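Local coordinates for protein Vlm2 (Streptomyces tsusimaensis, PDB 6ECB) that forms part of the nonribosomal peptide synthetase for the depsipeptide valinomycin, its thioesterase domain, the piece present here, probably releasing the assembled chain, at residues Ser96-Ala101 with Leu125-Arg130; Pro39-Ala44 with Gly133-Asp138; Phe161-Gly166 with Glu184-Leu189. All blocks are in the same frame, centred on the assembly; numbering follows the deposited sequence.

Contact 1: residues Ser96-Ala101 with Leu125-Arg130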
# COMPACT_ATOMS: atom_id res chain seq x y z
N SER A 96 -2.96 -14.57 3.72
CA SER A 96 -2.29 -14.61 2.43
C SER A 96 -0.78 -14.44 2.58
O SER A 96 0.01 -15.14 1.93
CB SER A 96 -2.90 -13.52 1.53
OG SER A 96 -2.28 -13.45 0.26
N ALA A 97 -0.35 -13.50 3.41
CA ALA A 97 1.08 -13.24 3.56
C ALA A 97 1.78 -14.43 4.22
O ALA A 97 2.96 -14.68 3.96
CB ALA A 97 1.31 -11.99 4.39
N ALA A 98 1.07 -15.16 5.07
CA ALA A 98 1.68 -16.26 5.81
C ALA A 98 2.27 -17.32 4.90
O ALA A 98 3.20 -18.01 5.31
CB ALA A 98 0.64 -16.89 6.74
N GLY A 99 1.81 -17.43 3.66
CA GLY A 99 2.40 -18.38 2.74
C GLY A 99 3.86 -18.15 2.43
O GLY A 99 4.57 -19.10 2.10
N VAL A 100 4.34 -16.90 2.53
CA VAL A 100 5.72 -16.60 2.16
C VAL A 100 6.47 -15.88 3.28
O VAL A 100 7.69 -15.75 3.20
CB VAL A 100 5.78 -15.75 0.87
CG1 VAL A 100 5.18 -16.54 -0.30
CG2 VAL A 100 5.10 -14.40 1.05
N ALA A 101 5.79 -15.47 4.34
CA ALA A 101 6.40 -14.58 5.32
C ALA A 101 7.23 -15.37 6.33
O ALA A 101 7.05 -16.57 6.51
CB ALA A 101 5.34 -13.77 6.06
N LEU A 125 3.26 -12.65 14.05
CA LEU A 125 4.05 -12.98 15.23
C LEU A 125 3.25 -13.83 16.21
O LEU A 125 3.77 -14.79 16.80
CB LEU A 125 4.51 -11.70 15.92
CG LEU A 125 5.49 -10.84 15.15
CD1 LEU A 125 5.66 -9.51 15.87
CD2 LEU A 125 6.81 -11.50 15.02
N ASP A 126 1.97 -13.52 16.37
CA ASP A 126 1.12 -14.29 17.27
C ASP A 126 0.98 -15.73 16.83
O ASP A 126 0.71 -16.61 17.65
CB ASP A 126 -0.26 -13.66 17.36
CG ASP A 126 -0.28 -12.37 18.13
OD1 ASP A 126 0.71 -12.02 18.80
OD2 ASP A 126 -1.30 -11.69 18.05
N ARG A 127 1.13 -15.99 15.52
CA ARG A 127 1.06 -17.34 14.98
C ARG A 127 2.43 -18.00 14.86
O ARG A 127 2.51 -19.10 14.31
CB ARG A 127 0.43 -17.33 13.57
CG ARG A 127 -0.95 -16.71 13.46
CD ARG A 127 -1.36 -16.55 11.98
NE ARG A 127 -1.12 -17.77 11.21
CZ ARG A 127 -1.45 -17.93 9.93
NH1 ARG A 127 -2.06 -16.95 9.27
NH2 ARG A 127 -1.18 -19.08 9.30
N GLY A 128 3.49 -17.39 15.37
CA GLY A 128 4.79 -18.03 15.32
C GLY A 128 5.53 -17.82 14.01
O GLY A 128 6.33 -18.68 13.61
N ILE A 129 5.24 -16.73 13.31
CA ILE A 129 5.89 -16.37 12.05
C ILE A 129 6.51 -15.00 12.24
O ILE A 129 5.79 -14.04 12.53
CB ILE A 129 4.89 -16.36 10.89
CG1 ILE A 129 4.22 -17.73 10.77
CG2 ILE A 129 5.57 -15.91 9.58
CD1 ILE A 129 3.02 -17.71 9.81
N ARG A 130 7.81 -14.89 12.04
CA ARG A 130 8.50 -13.64 12.34
C ARG A 130 9.07 -12.98 11.08
O ARG A 130 10.13 -13.40 10.58
CB ARG A 130 9.62 -13.89 13.35
CG ARG A 130 10.30 -12.61 13.83
CD ARG A 130 11.47 -12.92 14.75
NE ARG A 130 12.10 -11.69 15.24
CZ ARG A 130 11.69 -10.99 16.30
NH1 ARG A 130 10.66 -11.39 17.05
NH2 ARG A 130 12.33 -9.87 16.62
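Ile-129 meets both ends of the turn Ala-98 to Ala-101, and its two branches do separate work in the apolar packing. CD1, at the end of the longer branch, comes up to the methyl of Ala-98 at 4.0 Å, while CG2 lies beside Ala-101, 4.1 Å from its CB. With CG1 anti to the carbonyl carbon (chi1 -58°) and chi2 extended at 169°, the longer branch runs out to Ala-98 while CG2 keeps to Ala-101. A beta-branched residue suits this place because its split side chain can fill two adjoining spots, and the alanines opposite are small enough to let the loops draw together.

A second kind of contact joins aliphatic carbon to polar groups. CG2 of Ile-129 sits 3.5 Å from O of Ala-101, a van der Waals touch. Arg-127 brings its guanidinium obliquely to the Ala-98 methyl: its NH1 is 3.7 Å from CB of Ala-98. A bend at chi3 (48°) turns the end of this long chain, and Asp-95 lies near NH1 as a distant, weak ionic partner.

Backbone bonding shapes the second loop. Gly-128, with positive phi, is the C-prime residue of a Schellman motif closing helix 112-126, in which Ile-129 N bonds to Leu-124 O and Gly-128 N to Leu-125 O. Glycine fits because a beta carbon would press on the preceding carbonyl oxygen.

This surface contact joins the loops that follow helices 86-97 and 112-126. Leu-124 of the latter touches Ala-98, Ala-101 and Ile-129, and Ala-97 packs on Leu-120 of the same helix. Ser-96 and Val-100 meet Leu-28 of the edge strand 27-30, and salt bridges from Asp-126 to Arg-231 and from Arg-130 to Asp-234 tie the second loop to the chain before strand 237-241.

Contact 2: residues Pro39-Ala44 with Gly133-Asp138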
# COMPACT_ATOMS: atom_id res chain seq x y z
N PRO A 39 16.38 -10.03 0.48
CA PRO A 39 15.16 -10.29 1.25
C PRO A 39 13.92 -10.02 0.43
O PRO A 39 13.94 -9.32 -0.58
CB PRO A 39 15.25 -9.32 2.41
CG PRO A 39 16.16 -8.27 1.95
CD PRO A 39 17.11 -8.86 1.00
N GLY A 40 12.84 -10.55 0.92
CA GLY A 40 11.54 -10.33 0.30
C GLY A 40 10.78 -9.20 0.94
O GLY A 40 11.13 -8.69 2.00
N ILE A 41 9.71 -8.78 0.25
CA ILE A 41 8.74 -7.85 0.83
C ILE A 41 7.36 -8.30 0.40
O ILE A 41 7.13 -8.62 -0.78
CB ILE A 41 8.89 -6.38 0.38
CG1 ILE A 41 10.31 -5.86 0.53
CG2 ILE A 41 7.90 -5.51 1.18
CD1 ILE A 41 10.50 -4.49 -0.21
N VAL A 42 6.43 -8.29 1.36
CA VAL A 42 5.00 -8.44 1.09
C VAL A 42 4.35 -7.11 1.45
O VAL A 42 4.36 -6.69 2.62
CB VAL A 42 4.36 -9.56 1.92
CG1 VAL A 42 2.88 -9.62 1.60
CG2 VAL A 42 5.03 -10.91 1.63
N PHE A 43 3.78 -6.46 0.44
CA PHE A 43 3.06 -5.21 0.62
C PHE A 43 1.57 -5.44 0.85
O PHE A 43 0.92 -6.15 0.08
CB PHE A 43 3.23 -4.32 -0.60
CG PHE A 43 4.61 -3.70 -0.73
CD1 PHE A 43 4.99 -2.69 0.12
CD2 PHE A 43 5.49 -4.13 -1.71
CE1 PHE A 43 6.25 -2.11 0.01
CE2 PHE A 43 6.74 -3.54 -1.84
CZ PHE A 43 7.10 -2.52 -0.99
N ALA A 44 1.03 -4.78 1.84
CA ALA A 44 -0.39 -4.72 2.13
C ALA A 44 -1.01 -3.56 1.37
O ALA A 44 -0.39 -2.49 1.25
CB ALA A 44 -0.64 -4.56 3.63
N GLY A 133 11.07 -7.44 9.29
CA GLY A 133 10.85 -6.07 9.71
C GLY A 133 9.58 -5.56 9.09
O GLY A 133 8.94 -6.22 8.26
N LEU A 134 9.20 -4.36 9.53
CA LEU A 134 8.05 -3.65 8.99
C LEU A 134 8.54 -2.39 8.29
O LEU A 134 9.28 -1.60 8.88
CB LEU A 134 7.08 -3.28 10.10
CG LEU A 134 5.92 -2.35 9.74
CD1 LEU A 134 4.92 -3.10 8.86
CD2 LEU A 134 5.22 -1.89 11.01
N ILE A 135 8.13 -2.22 7.03
CA ILE A 135 8.46 -1.05 6.23
C ILE A 135 7.20 -0.20 6.11
O ILE A 135 6.21 -0.61 5.48
CB ILE A 135 8.99 -1.47 4.85
CG1 ILE A 135 10.30 -2.22 5.02
CG2 ILE A 135 9.09 -0.26 3.89
CD1 ILE A 135 10.84 -2.85 3.74
N ILE A 136 7.24 1.00 6.69
CA ILE A 136 6.14 1.96 6.61
C ILE A 136 6.52 3.02 5.57
O ILE A 136 7.56 3.69 5.67
CB ILE A 136 5.85 2.61 7.97
CG1 ILE A 136 5.33 1.57 8.97
CG2 ILE A 136 4.88 3.80 7.79
CD1 ILE A 136 4.02 0.92 8.59
N LEU A 137 5.64 3.20 4.58
CA LEU A 137 5.86 4.19 3.54
C LEU A 137 4.95 5.40 3.81
O LEU A 137 3.76 5.40 3.49
CB LEU A 137 5.59 3.59 2.16
CG LEU A 137 6.51 2.43 1.79
CD1 LEU A 137 6.08 1.90 0.41
CD2 LEU A 137 7.97 2.82 1.78
N ASP A 138 5.54 6.38 4.48
CA ASP A 138 5.03 7.75 4.56
C ASP A 138 3.63 7.89 5.16
O ASP A 138 2.84 8.72 4.70
CB ASP A 138 5.08 8.41 3.17
CG ASP A 138 5.03 9.90 3.24
OD1 ASP A 138 5.69 10.46 4.15
OD2 ASP A 138 4.36 10.52 2.40
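Ile-41 meets Ile-135 through the end of its longer branch, the two CD1 methyls standing 4.3 Å apart. Neither backbone is close, for the nearest CA atoms, those of Ile-41 and Ile-135, are 8.7 Å apart, and the gap is spanned by two long branched side chains. The CG2 of Ile-41 turns to its own strand instead and lies 3.7 Å above one face of the Phe-43 ring, over its centre, so the isoleucine packs in both directions.

Two residues on, Phe-43 makes the second touch. Its ring carbon CE1 is 4.0 Å from CD1 of Leu-137, which approaches the ring obliquely, and the two side chains cross at about a right angle. Phe-43 is also stacked with Tyr-54 and touches residues of the likely nucleophile elbow, so a broad, flat residue serves several neighbours at once. All four touching side chains are buried, in keeping with their wholly apolar character.

Just beyond Leu-137, Asp-138 accepts hydrogen bonds from His-245 and from the backbone of Thr-242, and it is bonded to His-273, consistent with a Ser-His-Asp triad as in other alpha/beta hydrolases. In the sheet, strand 105-110 runs between strands 40-44 and 134-137, parallel to both. Its Tyr-106 touches Ile-135, and Phe-240 of strand 237-241 flanks Ile-135 and Leu-137.

Contact 3: residues Phe161-Gly166 with Glu184-Leu189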
# COMPACT_ATOMS: atom_id res chain seq x y z
N PHE A 161 -13.39 13.30 -7.30
CA PHE A 161 -12.16 13.79 -6.70
C PHE A 161 -11.32 12.64 -6.16
O PHE A 161 -10.10 12.62 -6.32
CB PHE A 161 -12.48 14.80 -5.59
CG PHE A 161 -11.28 15.27 -4.81
CD1 PHE A 161 -10.62 16.43 -5.18
CD2 PHE A 161 -10.82 14.55 -3.72
CE1 PHE A 161 -9.51 16.86 -4.47
CE2 PHE A 161 -9.71 14.98 -3.00
CZ PHE A 161 -9.06 16.14 -3.38
N ILE A 162 -11.98 11.67 -5.51
CA ILE A 162 -11.26 10.50 -4.98
C ILE A 162 -10.64 9.72 -6.12
O ILE A 162 -9.49 9.28 -6.03
CB ILE A 162 -12.22 9.60 -4.17
CG1 ILE A 162 -12.81 10.33 -2.97
CG2 ILE A 162 -11.51 8.32 -3.76
CD1 ILE A 162 -11.80 10.85 -2.03
N LEU A 163 -11.40 9.50 -7.18
CA LEU A 163 -10.88 8.80 -8.35
C LEU A 163 -9.65 9.52 -8.89
O LEU A 163 -8.60 8.92 -9.10
CB LEU A 163 -11.97 8.70 -9.41
CG LEU A 163 -11.60 8.11 -10.77
CD1 LEU A 163 -12.85 7.63 -11.50
CD2 LEU A 163 -10.84 9.14 -11.66
N ALA A 164 -9.78 10.84 -9.08
CA ALA A 164 -8.69 11.62 -9.67
C ALA A 164 -7.44 11.59 -8.80
O ALA A 164 -6.33 11.34 -9.28
CB ALA A 164 -9.14 13.06 -9.88
N MET A 165 -7.61 11.82 -7.49
CA MET A 165 -6.45 11.95 -6.63
C MET A 165 -5.82 10.60 -6.28
O MET A 165 -4.61 10.55 -6.03
CB MET A 165 -6.82 12.69 -5.34
CG MET A 165 -7.33 14.13 -5.54
SD MET A 165 -6.34 15.17 -6.65
CE MET A 165 -4.72 15.00 -5.94
N GLY A 166 -6.60 9.53 -6.25
CA GLY A 166 -6.06 8.23 -5.87
C GLY A 166 -5.52 7.46 -7.06
O GLY A 166 -4.36 7.64 -7.44
N GLU A 184 -18.29 8.70 -15.05
CA GLU A 184 -18.13 7.65 -16.06
C GLU A 184 -17.09 8.04 -17.10
O GLU A 184 -16.35 7.19 -17.58
CB GLU A 184 -19.47 7.34 -16.72
N GLU A 185 -17.02 9.33 -17.45
CA GLU A 185 -16.01 9.79 -18.41
C GLU A 185 -14.62 9.78 -17.79
O GLU A 185 -13.64 9.45 -18.48
CB GLU A 185 -16.35 11.18 -18.94
CG GLU A 185 -17.54 11.17 -19.89
CD GLU A 185 -17.98 12.57 -20.31
OE1 GLU A 185 -17.15 13.50 -20.27
OE2 GLU A 185 -19.17 12.73 -20.67
N ALA A 186 -14.50 10.15 -16.51
CA ALA A 186 -13.21 10.03 -15.83
C ALA A 186 -12.75 8.59 -15.79
O ALA A 186 -11.57 8.29 -16.01
CB ALA A 186 -13.29 10.61 -14.42
N LYS A 187 -13.68 7.67 -15.51
CA LYS A 187 -13.32 6.25 -15.47
C LYS A 187 -12.82 5.79 -16.84
O LYS A 187 -11.85 5.02 -16.92
CB LYS A 187 -14.53 5.41 -15.03
CG LYS A 187 -14.88 5.61 -13.56
CD LYS A 187 -15.57 4.39 -12.95
CE LYS A 187 -16.97 4.18 -13.48
NZ LYS A 187 -17.56 2.96 -12.84
N GLN A 188 -13.45 6.26 -17.91
CA GLN A 188 -13.05 5.81 -19.24
C GLN A 188 -11.65 6.30 -19.59
O GLN A 188 -10.89 5.58 -20.24
CB GLN A 188 -14.05 6.27 -20.29
CG GLN A 188 -13.80 5.60 -21.64
CD GLN A 188 -13.87 4.09 -21.55
OE1 GLN A 188 -14.87 3.53 -21.10
NE2 GLN A 188 -12.80 3.41 -21.96
N LEU A 189 -11.29 7.51 -19.15
CA LEU A 189 -9.92 7.98 -19.38
C LEU A 189 -8.92 7.08 -18.68
O LEU A 189 -7.84 6.79 -19.22
CB LEU A 189 -9.74 9.41 -18.90
CG LEU A 189 -10.35 10.54 -19.74
CD1 LEU A 189 -9.92 11.86 -19.12
CD2 LEU A 189 -9.91 10.45 -21.18
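Leu-163 points from helix 157-165 toward helix 183-194 and divides its two methyls between neighbouring residues there. CD1 comes to 3.5 Å from CG of Lys-187, a snug carbon-to-carbon approach, while CD2 meets the CB of Ala-186 at 4.0 Å. With CG anti to its backbone N (chi1 175°), the leucine carries both methyls out to the facing helix. The side chains of Leu-163 and Lys-187 cross at about a right angle, and on the lysine the touch falls on CG. CD1 also reaches the backbone, 4.1 Å from N of Lys-187; the small methyl of Ala-186 allows the leucine to come this near the helix surface. Tyr-183 and Leu-190 of helix 183-194 also touch Leu-163.

Both helices belong to the run between strands 134-137 and 237-241, a position consistent with the lid of related thioesterase domains. Lysine suits the margin, since its CG methylene packs on the leucine while its chain, bent at chi3, lies against Leu-209 and Leu-213 of helix 206-220, and its NZ has a long, weak ion pair with Asp-210. The join therefore rests on dispersion, on shape and burial of apolar groups, with the lysine's charge kept out of it.

From the N terminus, the first contact segment met is 39-44, whose partner 133-138 closes the long loop of contact 2. Inside that loop, 96-101 and 125-130 close the shorter one of contact 1, so contact 1 is nested in contact 2. The two also touch directly: CG2 of Val-100 is 3.5 Å from CG2 of Val-42, joining the loop after helix 86-97 to the central sheet. Contact 3 follows in series, opening after strand 134-137 and tying helix 157-165 to helix 183-194 within the helical insertion before strand 237-241. It crosses neither of the others, and its centre lies about 28 Å from that of contact 2 and 36 Å from that of contact 1.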